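Local coordinates for protein peptide methionine sulfoxide reductase MsrA (Corynebacterium diphtheriae, PDB 4D7L) that probably repairs oxidised proteins by reducing methionine (S)-sulfoxide to methionine, its oxidised cysteines then being regenerated by thiol-disulfide exchange, at residues 64-72 with 155-163; 169-177 with 191-199. One frame throughout, in Å; residues are numbered along the deposited sequence. Where two conformers were deposited one is given.

How the contacts relate
Contact 1 (64-72 with 155-163) pairs two neighbouring antiparallel strands in the middle of the sheet; contact 2 (169-177 with 191-199) packs the helix that follows strand 158-161 onto the next strand, 195-198, at the sheet's edge. Their centres lie about 10 Å apart. Strands 158-161 and 195-198 pair in parallel through their backbones, and side chains add two probable hydrogen bonds, between Tyr160 OH and Glu195 OE2 at 2.6 Å and between Ser157 OG and Thr194 OG1 at 2.8 Å. Contact 1 ends at Cys72, the predicted active-site cysteine, for which a disulfide with Cys226 is seen; in the conformer described a cacodylate ion lies near it. Contact 2 lies away from that site.

Contact 1 of 2, residues 64-72 with 155-163; sequences ETIYIGIGC and YRSAIYTAG. With PGE (triethylene glycol), chain K; CAC (cacodylate ion), chain D.
Tyr67 and Tyr160 exchange backbone hydrogen bonds, from Tyr67 N to Tyr160 O and from Tyr160 N to Tyr67 O, and Gly69 does the same with Ala158; its N meets Ala158 O at 2.8 Å, an almost straight bond (N-H...O 171°). Between these antiparallel hydrogen-bonded pairs sits the non-hydrogen-bonded pair Ile68-Ile159. On the face carrying the isoleucines, Ile159 serves two neighbours: its CG2 packs against Ile66 CD1 at 3.8 Å, while its CG1 lies side by side with the tip of Ile68. Val132 of helix 128-137 closes over Ile66 and Ile159. The other face holds Tyr67, whose CG is anti to its carbonyl carbon (chi1 -62°). This brings the ring edge, not its face, to Tyr160 O and Ala162 CB, the latter 3.8 Å from CE1. Tyr207 and Leu199 add further contacts to Tyr67.

Beyond the direct bonds, water takes over. One water accepts from Ala162 N and donates to Thr65 O at 2.7 Å; at the opposite end another joins Gly71 N to Arg156 O, which also bonds Thr114. Past it the Tyr155 ring turns its edge toward Cys72 N, with CD1 3.9 Å away, and Tyr155 OH donates to cacodylate O1 at 2.9 Å. Tyr103 OH binds the same ion. Farther out, Arg156 is anchored by Glu195 and Asn112, and Ser157 by His139.

Strand 64-69 leads, through the turn at Ile70 and Gly71, to Cys72, the predicted catalytic residue, at the N-cap of helix 73-81, as expected for the MsrA fold. An oxyanion, probably from the crystallisation liquor, held by two tyrosine hydroxyls near this cysteine, is consistent with a pocket that receives the sulfoxide oxygen of the substrate.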
ATOM      1  N   GLU A  64      -5.547 -15.470   1.960  1.00 25.75           N
ATOM      2  CA  GLU A  64      -4.877 -14.680   2.984  1.00 22.59           C
ATOM      3  C   GLU A  64      -4.813 -13.243   2.481  1.00 19.01           C
ATOM      4  O   GLU A  64      -5.007 -13.004   1.281  1.00 20.96           O
ATOM      5  CB  GLU A  64      -3.486 -15.248   3.277  1.00 24.14           C
ATOM      6  CG  GLU A  64      -3.528 -16.656   3.933  1.00 24.01           C
ATOM      7  CD  GLU A  64      -2.139 -17.332   4.100  1.00 62.74           C
ATOM      8  OE1 GLU A  64      -1.095 -16.744   3.710  1.00 54.99           O
ATOM      9  OE2 GLU A  64      -2.098 -18.477   4.621  1.00 58.50           O
ATOM     10  N   THR A  65      -4.542 -12.300   3.386  1.00 15.77           N
ATOM     11  CA  THR A  65      -4.428 -10.887   3.029  1.00 21.77           C
ATOM     12  C   THR A  65      -3.121 -10.300   3.551  1.00 22.58           C
ATOM     13  O   THR A  65      -2.714 -10.587   4.687  1.00 20.65           O
ATOM     14  CB  THR A  65      -5.599 -10.063   3.599  1.00 20.22           C
ATOM     15  OG1 THR A  65      -6.840 -10.603   3.133  1.00 23.25           O
ATOM     16  CG2 THR A  65      -5.482  -8.587   3.159  1.00 17.92           C
ATOM     17  N   ILE A  66      -2.451  -9.513   2.708  1.00 14.37           N
ATOM     18  CA  ILE A  66      -1.336  -8.677   3.150  1.00 14.46           C
ATOM     19  C   ILE A  66      -1.554  -7.245   2.645  1.00 22.07           C
ATOM     20  O   ILE A  66      -2.125  -7.028   1.570  1.00 19.64           O
ATOM     21  CB  ILE A  66       0.030  -9.250   2.673  1.00 19.79           C
ATOM     22  CG1 ILE A  66       1.217  -8.493   3.295  1.00 18.62           C
ATOM     23  CG2 ILE A  66       0.104  -9.343   1.123  1.00 19.04           C
ATOM     24  CD1 ILE A  66       2.593  -9.065   2.841  1.00 20.46           C
ATOM     25  N   TYR A  67      -1.134  -6.267   3.445  1.00 14.89           N
ATOM     26  CA  TYR A  67      -1.310  -4.860   3.112  1.00 14.60           C
ATOM     27  C   TYR A  67       0.038  -4.239   2.788  1.00 20.69           C
ATOM     28  O   TYR A  67       0.952  -4.274   3.607  1.00 17.15           O
ATOM     29  CB  TYR A  67      -1.973  -4.103   4.276  1.00 15.18           C
ATOM     30  CG  TYR A  67      -3.351  -4.620   4.590  1.00 16.29           C
ATOM     31  CD1 TYR A  67      -3.522  -5.667   5.487  1.00 15.73           C
ATOM     32  CD2 TYR A  67      -4.480  -4.099   3.955  1.00 15.32           C
ATOM     33  CE1 TYR A  67      -4.787  -6.174   5.777  1.00 18.08           C
ATOM     34  CE2 TYR A  67      -5.754  -4.600   4.242  1.00 20.21           C
ATOM     35  CZ  TYR A  67      -5.892  -5.636   5.155  1.00 19.88           C
ATOM     36  OH  TYR A  67      -7.127  -6.142   5.442  1.00 21.48           O
ATOM     37  N   ILE A  68       0.157  -3.663   1.599  1.00 18.10           N
ATOM     38  CA  ILE A  68       1.457  -3.237   1.096  1.00 13.38           C
ATOM     39  C   ILE A  68       1.493  -1.761   0.785  1.00 14.20           C
ATOM     40  O   ILE A  68       0.627  -1.257   0.047  1.00 13.09           O
ATOM     41  CB  ILE A  68       1.814  -4.014  -0.194  1.00 19.49           C
ATOM     42  CG1 ILE A  68       1.841  -5.517   0.090  1.00 23.66           C
ATOM     43  CG2 ILE A  68       3.152  -3.530  -0.786  1.00 19.27           C
ATOM     44  CD1 ILE A  68       2.887  -5.899   1.080  1.00 31.23           C
ATOM     45  N   GLY A  69       2.500  -1.073   1.308  1.00 16.77           N
ATOM     46  CA  GLY A  69       2.705   0.323   0.955  1.00 19.35           C
ATOM     47  C   GLY A  69       4.050   0.524   0.280  1.00 20.10           C
ATOM     48  O   GLY A  69       5.098   0.310   0.896  1.00 16.16           O
ATOM     49  N   ILE A  70       4.042   0.907  -0.994  1.00 13.26           N
ATOM     50  CA  ILE A  70       5.314   1.118  -1.685  1.00 14.58           C
ATOM     51  C   ILE A  70       5.288   2.404  -2.487  1.00 21.11           C
ATOM     52  O   ILE A  70       6.038   2.552  -3.447  1.00 23.20           O
ATOM     53  CB  ILE A  70       5.657  -0.068  -2.634  1.00 17.77           C
ATOM     54  CG1 ILE A  70       4.523  -0.285  -3.642  1.00 19.84           C
ATOM     55  CG2 ILE A  70       5.877  -1.340  -1.845  1.00 14.11           C
ATOM     56  CD1 ILE A  70       4.876  -1.263  -4.783  1.00 24.17           C
ATOM     57  N   GLY A  71       4.445   3.346  -2.080  1.00 18.06           N
ATOM     58  CA  GLY A  71       4.340   4.607  -2.794  1.00 17.76           C
ATOM     59  C   GLY A  71       3.006   4.729  -3.513  1.00 20.28           C
ATOM     60  O   GLY A  71       2.020   4.158  -3.057  1.00 21.94           O
ATOM     61  N   CYS A  72       2.976   5.479  -4.616  0.96 16.52           N
ATOM     62  CA  CYS A  72       1.729   5.722  -5.358  0.60 16.15           C
ATOM     63  C   CYS A  72       0.933   4.438  -5.528  0.84 16.03           C
ATOM     64  O   CYS A  72       1.379   3.501  -6.204  0.98 16.29           O
ATOM     65  CB  CYS A  72       2.028   6.324  -6.730  0.60 22.73           C
ATOM     66  SG  CYS A  72       0.556   6.385  -7.808  0.60 23.65           S
ATOM     67  N   TYR A 155       3.424   8.329   1.485  1.00 15.82           N
ATOM     68  CA  TYR A 155       4.121   7.508   0.492  1.00 13.53           C
ATOM     69  C   TYR A 155       5.158   6.587   1.129  1.00 17.43           C
ATOM     70  O   TYR A 155       5.940   5.951   0.414  1.00 16.48           O
ATOM     71  CB  TYR A 155       4.793   8.400  -0.564  1.00 14.54           C
ATOM     72  CG  TYR A 155       3.763   9.206  -1.316  1.00 16.31           C
ATOM     73  CD1 TYR A 155       2.885   8.582  -2.192  1.00 18.69           C
ATOM     74  CD2 TYR A 155       3.641  10.578  -1.114  1.00 14.64           C
ATOM     75  CE1 TYR A 155       1.908   9.292  -2.858  1.00 22.62           C
ATOM     76  CE2 TYR A 155       2.687  11.309  -1.786  1.00 13.09           C
ATOM     77  CZ  TYR A 155       1.810  10.652  -2.656  1.00 18.65           C
ATOM     78  OH  TYR A 155       0.834  11.360  -3.317  1.00 21.96           O
ATOM     79  N   ARG A 156       5.167   6.507   2.460  1.00 13.89           N
ATOM     80  CA  ARG A 156       6.201   5.715   3.143  1.00 19.32           C
ATOM     81  C   ARG A 156       6.025   4.206   2.925  1.00 18.23           C
ATOM     82  O   ARG A 156       4.928   3.718   2.663  1.00 17.05           O
ATOM     83  CB  ARG A 156       6.224   6.024   4.652  1.00 19.39           C
ATOM     84  CG  ARG A 156       5.002   5.526   5.476  1.00 13.38           C
ATOM     85  CD  ARG A 156       5.102   6.122   6.899  1.00 16.05           C
ATOM     86  NE  ARG A 156       4.087   5.629   7.834  1.00 19.33           N
ATOM     87  CZ  ARG A 156       2.872   6.163   7.979  1.00 21.07           C
ATOM     88  NH1 ARG A 156       2.493   7.168   7.197  1.00 15.14           N
ATOM     89  NH2 ARG A 156       2.019   5.669   8.882  1.00 17.47           N
ATOM     90  N   SER A 157       7.125   3.471   3.061  1.00 16.22           N
ATOM     91  CA  SER A 157       7.135   2.022   2.857  1.00 14.38           C
ATOM     92  C   SER A 157       6.477   1.306   4.034  1.00 20.15           C
ATOM     93  O   SER A 157       6.734   1.676   5.188  1.00 17.26           O
ATOM     94  CB  SER A 157       8.586   1.551   2.698  1.00 12.36           C
ATOM     95  OG  SER A 157       8.655   0.156   2.466  1.00 16.72           O
ATOM     96  N   ALA A 158       5.619   0.318   3.768  1.00 18.11           N
ATOM     97  CA  ALA A 158       4.955  -0.399   4.863  1.00 17.39           C
ATOM     98  C   ALA A 158       4.515  -1.805   4.473  1.00 18.86           C
ATOM     99  O   ALA A 158       4.227  -2.090   3.299  1.00 16.01           O
ATOM    100  CB  ALA A 158       3.734   0.403   5.393  1.00 14.15           C
ATOM    101  N   ILE A 159       4.483  -2.678   5.474  1.00 16.15           N
ATOM    102  CA  ILE A 159       3.818  -3.973   5.371  1.00 15.17           C
ATOM    103  C   ILE A 159       2.960  -4.144   6.620  1.00 20.62           C
ATOM    104  O   ILE A 159       3.489  -4.200   7.738  1.00 18.33           O
ATOM    105  CB  ILE A 159       4.804  -5.149   5.271  1.00 17.79           C
ATOM    106  CG1 ILE A 159       5.712  -4.999   4.046  1.00 23.48           C
ATOM    107  CG2 ILE A 159       4.032  -6.487   5.184  1.00 14.35           C
ATOM    108  CD1 ILE A 159       6.893  -5.971   4.040  1.00 31.16           C
ATOM    109  N   TYR A 160       1.640  -4.211   6.454  1.00 16.58           N
ATOM    110  CA  TYR A 160       0.774  -4.509   7.605  1.00 14.36           C
ATOM    111  C   TYR A 160       0.181  -5.898   7.433  1.00 18.07           C
ATOM    112  O   TYR A 160      -0.279  -6.247   6.358  1.00 18.56           O
ATOM    113  CB  TYR A 160      -0.345  -3.466   7.755  1.00 15.60           C
ATOM    114  CG  TYR A 160       0.170  -2.026   7.801  1.00 15.68           C
ATOM    115  CD1 TYR A 160       1.229  -1.668   8.635  1.00 20.32           C
ATOM    116  CD2 TYR A 160      -0.402  -1.038   6.999  1.00 16.68           C
ATOM    117  CE1 TYR A 160       1.718  -0.341   8.675  1.00 14.83           C
ATOM    118  CE2 TYR A 160       0.073   0.279   7.027  1.00 16.77           C
ATOM    119  CZ  TYR A 160       1.124   0.609   7.860  1.00 16.14           C
ATOM    120  OH  TYR A 160       1.584   1.886   7.875  1.00 18.39           O
ATOM    121  N   THR A 161       0.201  -6.696   8.493  1.00 17.02           N
ATOM    122  CA  THR A 161      -0.227  -8.083   8.374  1.00 18.65           C
ATOM    123  C   THR A 161      -1.606  -8.351   8.998  1.00 19.09           C
ATOM    124  O   THR A 161      -2.128  -7.555   9.784  1.00 16.37           O
ATOM    125  CB  THR A 161       0.815  -9.015   9.002  1.00 21.52           C
ATOM    126  OG1 THR A 161       1.003  -8.665  10.379  1.00 15.90           O
ATOM    127  CG2 THR A 161       2.144  -8.891   8.265  1.00 18.41           C
ATOM    128  N   ALA A 162      -2.218  -9.460   8.605  1.00 18.43           N
ATOM    129  CA  ALA A 162      -3.576  -9.764   9.034  1.00 22.53           C
ATOM    130  C   ALA A 162      -3.762 -11.257   9.285  1.00 25.57           C
ATOM    131  O   ALA A 162      -2.909 -12.077   8.932  1.00 29.05           O
ATOM    132  CB  ALA A 162      -4.584  -9.280   7.983  1.00 22.12           C
ATOM    133  N   GLY A 163      -4.896 -11.614   9.867  1.00 23.59           N
ATOM    134  CA  GLY A 163      -5.212 -13.017  10.083  1.00 28.09           C
ATOM    135  C   GLY A 163      -4.772 -13.529  11.437  1.00 29.34           C
ATOM    136  O   GLY A 163      -4.223 -12.784  12.248  1.00 27.03           O
TER
HETATM  137  C1  PGE K1227      -8.282 -13.086   5.135  1.00 54.19           C
HETATM  138  O1  PGE K1227      -8.055 -13.084   3.736  1.00 54.70           O
HETATM  139  C2  PGE K1227      -7.096 -12.444   5.833  1.00 58.82           C
HETATM  140  O2  PGE K1227      -7.435 -12.042   7.145  1.00 59.92           O
HETATM  141 AS   CAC D1220      -1.252   9.264  -5.928  0.87 21.99          AS
HETATM  142  O1  CAC D1220      -1.466   9.993  -4.362  0.87 16.99           O
HETATM  143  O2  CAC D1220       0.426   8.863  -6.156  0.87 21.16           O
HETATM  144  C1  CAC D1220      -1.817  10.526  -7.320  0.87 20.48           C
HETATM  145  C2  CAC D1220      -2.337   7.633  -6.044  0.87 15.94           C
HETATM  146  O   HOH W   1      -0.708 -10.674   6.468  1.00 19.06           O
HETATM  147  O   HOH W   2      -4.203 -13.282   6.140  1.00 31.98           O
HETATM  148  O   HOH W   3       3.015   3.758   0.318  1.00 15.22           O

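Contact 2 of 2, residues 169-177 with 191-199; sequences QAQRAREIV and RITTEILPL
The guanidinium of Arg174 meets Ile196 O near its edge, while the CA of Leu197 approaches it obliquely. Arg174 NH2 donates to Ile196 O at 2.9 Å, approaching from above the carbonyl plane instead of along a lone pair. At another part of the edge, in the guanidinium plane, Arg174 NH1 donates to Gln171 OE1 at 3.2 Å; the two bonds together probably limit the rotation of the guanidinium. The setting is a beta-alpha-beta crossover, in which helix 166-186 links the parallel neighbours 158-161 and 195-198; the helix runs nearly antiparallel to strand 195-198, at 161°, with the axes of the short segments 7.6 Å apart.

Ile196 makes most of the strand's apolar contacts with the helix. With its CG2 anti to the backbone N, that methyl lies against Ala173 CB at 3.9 Å and near Ala170 O, while CD1 reaches Val177 CG2 at 3.7 Å, tip to tip. The Arg174 and Ile196 side chains run alongside one another with opposed directions, Arg174 CG meeting both CG2 and CD1 of Ile196, before the charged end turns to the strand. Pro198 touches Ala170 toward the end of the strand. In the loop leading into it, Ile192 crosses Val177, with Ile192 CG2 3.7 Å from Val177 CG1.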
ATOM      1  N   GLN A 169       3.430 -13.426  11.113  1.00 21.12           N
ATOM      2  CA  GLN A 169       3.685 -12.968   9.749  1.00 22.34           C
ATOM      3  C   GLN A 169       4.484 -11.652   9.763  1.00 22.83           C
ATOM      4  O   GLN A 169       5.365 -11.442   8.925  1.00 21.64           O
ATOM      5  CB  GLN A 169       2.370 -12.795   8.992  1.00 17.61           C
ATOM      6  CG  GLN A 169       1.574 -14.095   8.843  1.00 24.50           C
ATOM      7  CD  GLN A 169       2.077 -14.996   7.735  1.00 39.62           C
ATOM      8  OE1 GLN A 169       3.150 -15.591   7.833  1.00 48.75           O
ATOM      9  NE2 GLN A 169       1.290 -15.103   6.666  1.00 41.05           N
ATOM     10  N   ALA A 170       4.189 -10.760  10.709  1.00 20.28           N
ATOM     11  CA  ALA A 170       4.975  -9.525  10.816  1.00 22.19           C
ATOM     12  C   ALA A 170       6.445  -9.860  11.104  1.00 21.93           C
ATOM     13  O   ALA A 170       7.367  -9.312  10.495  1.00 21.15           O
ATOM     14  CB  ALA A 170       4.418  -8.619  11.894  1.00 20.54           C
ATOM     15  N   GLN A 171       6.666 -10.796  12.013  1.00 19.42           N
ATOM     16  CA  GLN A 171       8.036 -11.195  12.314  1.00 23.26           C
ATOM     17  C   GLN A 171       8.705 -11.789  11.074  1.00 23.76           C
ATOM     18  O   GLN A 171       9.879 -11.552  10.781  1.00 24.40           O
ATOM     19  CB  GLN A 171       8.048 -12.202  13.474  1.00 26.95           C
ATOM     20  CG  GLN A 171       9.458 -12.504  13.975  1.00 44.32           C
ATOM     21  CD  GLN A 171      10.285 -11.232  14.201  1.00 50.16           C
ATOM     22  OE1 GLN A 171       9.780 -10.206  14.689  1.00 54.63           O
ATOM     23  NE2 GLN A 171      11.563 -11.303  13.850  1.00 52.47           N
ATOM     24  N   ARG A 172       7.933 -12.552  10.322  1.00 22.56           N
ATOM     25  CA  ARG A 172       8.435 -13.142   9.109  1.00 20.44           C
ATOM     26  C   ARG A 172       8.817 -12.064   8.067  1.00 26.88           C
ATOM     27  O   ARG A 172       9.851 -12.153   7.409  1.00 21.59           O
ATOM     28  CB  ARG A 172       7.379 -14.116   8.606  1.00 30.05           C
ATOM     29  CG  ARG A 172       7.727 -14.896   7.436  1.00 33.92           C
ATOM     30  CD  ARG A 172       6.814 -16.115   7.375  1.00 29.27           C
ATOM     31  NE  ARG A 172       7.355 -17.036   6.405  1.00 25.96           N
ATOM     32  CZ  ARG A 172       7.962 -18.176   6.701  1.00 28.31           C
ATOM     33  NH1 ARG A 172       8.056 -18.595   7.964  1.00 27.91           N
ATOM     34  NH2 ARG A 172       8.445 -18.913   5.708  1.00 26.92           N
ATOM     35  N   ALA A 173       7.991 -11.032   7.929  1.00 22.26           N
ATOM     36  CA  ALA A 173       8.306  -9.943   7.008  1.00 21.33           C
ATOM     37  C   ALA A 173       9.575  -9.214   7.453  1.00 22.93           C
ATOM     38  O   ALA A 173      10.446  -8.869   6.638  1.00 23.67           O
ATOM     39  CB  ALA A 173       7.123  -8.987   6.906  1.00 20.77           C
ATOM     40  N   ARG A 174       9.706  -8.993   8.760  1.00 21.01           N
ATOM     41  CA  ARG A 174      10.917  -8.364   9.265  1.00 21.27           C
ATOM     42  C   ARG A 174      12.163  -9.169   8.897  1.00 24.61           C
ATOM     43  O   ARG A 174      13.195  -8.575   8.570  1.00 20.97           O
ATOM     44  CB  ARG A 174      10.844  -8.172  10.782  1.00 24.39           C
ATOM     45  CG  ARG A 174       9.764  -7.148  11.192  1.00 20.08           C
ATOM     46  CD  ARG A 174       9.702  -6.954  12.719  1.00 31.98           C
ATOM     47  NE  ARG A 174       8.480  -6.207  13.051  1.00 36.88           N
ATOM     48  CZ  ARG A 174       7.478  -6.707  13.759  1.00 31.11           C
ATOM     49  NH1 ARG A 174       7.568  -7.947  14.228  1.00 29.29           N
ATOM     50  NH2 ARG A 174       6.390  -5.973  13.994  1.00 40.35           N
ATOM     51  N   GLU A 175      12.090 -10.497   8.986  0.94 20.57           N
ATOM     52  CA  GLU A 175      13.242 -11.325   8.614  0.94 18.25           C
ATOM     53  C   GLU A 175      13.588 -11.189   7.141  0.94 22.51           C
ATOM     54  O   GLU A 175      14.754 -11.212   6.764  0.94 23.25           O
ATOM     55  CB  GLU A 175      13.049 -12.815   8.928  0.94 29.72           C
ATOM     56  CG  GLU A 175      13.205 -13.132  10.389  0.94 43.61           C
ATOM     57  CD  GLU A 175      13.151 -14.623  10.697  0.94 47.43           C
ATOM     58  OE1 GLU A 175      13.656 -15.453   9.888  0.94 42.41           O
ATOM     59  OE2 GLU A 175      12.533 -14.956  11.727  0.94 43.76           O
ATOM     60  N   ILE A 176      12.570 -11.181   6.295  1.00 22.04           N
ATOM     61  CA  ILE A 176      12.820 -11.018   4.877  1.00 19.91           C
ATOM     62  C   ILE A 176      13.391  -9.634   4.660  1.00 25.81           C
ATOM     63  O   ILE A 176      14.438  -9.462   4.036  1.00 23.89           O
ATOM     64  CB  ILE A 176      11.556 -11.212   4.049  1.00 22.55           C
ATOM     65  CG1 ILE A 176      11.100 -12.663   4.122  1.00 23.02           C
ATOM     66  CG2 ILE A 176      11.797 -10.832   2.602  1.00 22.76           C
ATOM     67  CD1 ILE A 176       9.714 -12.902   3.539  1.00 20.89           C
ATOM     68  N   VAL A 177      12.750  -8.636   5.253  1.00 24.54           N
ATOM     69  CA  VAL A 177      13.164  -7.280   4.975  1.00 28.80           C
ATOM     70  C   VAL A 177      14.581  -7.068   5.492  1.00 25.75           C
ATOM     71  O   VAL A 177      15.408  -6.468   4.814  1.00 32.10           O
ATOM     72  CB  VAL A 177      12.149  -6.263   5.560  1.00 27.03           C
ATOM     73  CG1 VAL A 177      12.682  -4.864   5.476  1.00 30.36           C
ATOM     74  CG2 VAL A 177      10.837  -6.363   4.775  1.00 25.74           C
ATOM     75  N   ARG A 191      19.757   2.959   5.973  0.96 19.42           N
ATOM     76  CA  ARG A 191      18.822   2.036   6.639  0.96 18.58           C
ATOM     77  C   ARG A 191      17.499   1.812   5.928  0.96 24.16           C
ATOM     78  O   ARG A 191      17.020   2.695   5.231  0.96 20.07           O
ATOM     79  CB  ARG A 191      18.505   2.544   8.055  0.96 21.06           C
ATOM     80  CG  ARG A 191      19.656   2.469   9.055  0.96 29.61           C
ATOM     81  CD  ARG A 191      19.340   3.277  10.337  0.96 38.28           C
ATOM     82  NE  ARG A 191      19.213   4.711  10.056  0.96 57.58           N
ATOM     83  CZ  ARG A 191      19.377   5.685  10.954  0.96 61.84           C
ATOM     84  NH1 ARG A 191      19.685   5.399  12.215  0.96 64.30           N
ATOM     85  NH2 ARG A 191      19.242   6.955  10.587  0.96 49.69           N
ATOM     86  N   ILE A 192      16.916   0.626   6.105  1.00 16.43           N
ATOM     87  CA  ILE A 192      15.573   0.354   5.603  1.00 18.77           C
ATOM     88  C   ILE A 192      14.557   1.104   6.462  1.00 20.91           C
ATOM     89  O   ILE A 192      14.647   1.046   7.680  1.00 19.45           O
ATOM     90  CB  ILE A 192      15.249  -1.148   5.622  1.00 24.64           C
ATOM     91  CG1 ILE A 192      16.118  -1.884   4.599  1.00 21.52           C
ATOM     92  CG2 ILE A 192      13.771  -1.374   5.308  1.00 20.80           C
ATOM     93  CD1 ILE A 192      16.073  -3.400   4.720  1.00 23.25           C
ATOM     94  N   THR A 193      13.600   1.791   5.848  1.00 14.04           N
ATOM     95  CA  THR A 193      12.632   2.577   6.620  1.00 17.00           C
ATOM     96  C   THR A 193      11.226   1.946   6.650  1.00 22.20           C
ATOM     97  O   THR A 193      10.308   2.485   7.271  1.00 19.08           O
ATOM     98  CB  THR A 193      12.514   4.009   6.049  1.00 20.91           C
ATOM     99  OG1 THR A 193      12.094   3.940   4.683  1.00 20.20           O
ATOM    100  CG2 THR A 193      13.859   4.719   6.117  1.00 17.89           C
ATOM    101  N   THR A 194      11.053   0.817   5.964  1.00 18.25           N
ATOM    102  CA  THR A 194       9.760   0.095   5.951  1.00 14.20           C
ATOM    103  C   THR A 194       9.188  -0.121   7.358  1.00 18.20           C
ATOM    104  O   THR A 194       9.865  -0.599   8.241  1.00 16.98           O
ATOM    105  CB  THR A 194       9.919  -1.303   5.284  1.00 22.44           C
ATOM    106  OG1 THR A 194      10.566  -1.153   4.018  1.00 17.91           O
ATOM    107  CG2 THR A 194       8.548  -2.012   5.089  1.00 17.62           C
ATOM    108  N   GLU A 195       7.932   0.250   7.537  1.00 17.25           N
ATOM    109  CA  GLU A 195       7.184   0.077   8.781  1.00 19.92           C
ATOM    110  C   GLU A 195       6.446  -1.274   8.745  1.00 25.47           C
ATOM    111  O   GLU A 195       5.678  -1.517   7.810  1.00 18.92           O
ATOM    112  CB  GLU A 195       6.229   1.267   8.871  1.00 22.92           C
ATOM    113  CG  GLU A 195       5.279   1.405   9.986  1.00 34.53           C
ATOM    114  CD  GLU A 195       4.547   2.721   9.802  1.00 35.27           C
ATOM    115  OE1 GLU A 195       5.229   3.781   9.745  1.00 35.86           O
ATOM    116  OE2 GLU A 195       3.317   2.693   9.607  1.00 29.05           O
ATOM    117  N   ILE A 196       6.701  -2.177   9.700  1.00 14.87           N
ATOM    118  CA  ILE A 196       6.110  -3.507   9.641  1.00 18.10           C
ATOM    119  C   ILE A 196       5.412  -3.848  10.958  1.00 21.54           C
ATOM    120  O   ILE A 196       6.046  -3.837  12.016  1.00 20.28           O
ATOM    121  CB  ILE A 196       7.173  -4.605   9.353  1.00 22.25           C
ATOM    122  CG1 ILE A 196       7.932  -4.329   8.050  1.00 21.86           C
ATOM    123  CG2 ILE A 196       6.513  -5.982   9.292  1.00 17.25           C
ATOM    124  CD1 ILE A 196       9.147  -5.273   7.872  1.00 23.56           C
ATOM    125  N   LEU A 197       4.114  -4.133  10.902  1.00 15.26           N
ATOM    126  CA  LEU A 197       3.346  -4.501  12.106  1.00 17.14           C
ATOM    127  C   LEU A 197       1.971  -5.035  11.709  1.00 15.73           C
ATOM    128  O   LEU A 197       1.526  -4.824  10.587  1.00 17.46           O
ATOM    129  CB  LEU A 197       3.206  -3.297  13.059  1.00 22.64           C
ATOM    130  CG  LEU A 197       2.439  -2.064  12.573  1.00 25.60           C
ATOM    131  CD1 LEU A 197       2.007  -1.199  13.756  1.00 22.51           C
ATOM    132  CD2 LEU A 197       3.288  -1.220  11.614  1.00 26.63           C
ATOM    133  N   PRO A 198       1.291  -5.731  12.626  1.00 16.61           N
ATOM    134  CA  PRO A 198      -0.078  -6.153  12.303  1.00 17.77           C
ATOM    135  C   PRO A 198      -0.960  -4.933  12.017  1.00 21.15           C
ATOM    136  O   PRO A 198      -0.774  -3.915  12.673  1.00 18.84           O
ATOM    137  CB  PRO A 198      -0.532  -6.875  13.570  1.00 17.06           C
ATOM    138  CG  PRO A 198       0.781  -7.364  14.211  1.00 18.87           C
ATOM    139  CD  PRO A 198       1.788  -6.315  13.892  1.00 17.47           C
ATOM    140  N   LEU A 199      -1.862  -5.025  11.040  1.00 14.12           N
ATOM    141  CA  LEU A 199      -2.823  -3.954  10.774  1.00 13.29           C
ATOM    142  C   LEU A 199      -3.558  -3.559  12.049  1.00 14.58           C
ATOM    143  O   LEU A 199      -3.740  -2.383  12.329  1.00 16.92           O
ATOM    144  CB  LEU A 199      -3.838  -4.395   9.717  1.00 14.47           C
ATOM    145  CG  LEU A 199      -4.946  -3.386   9.382  1.00 20.48           C
ATOM    146  CD1 LEU A 199      -4.302  -2.178   8.692  1.00 21.00           C
ATOM    147  CD2 LEU A 199      -5.983  -4.037   8.479  1.00 23.34           C
TER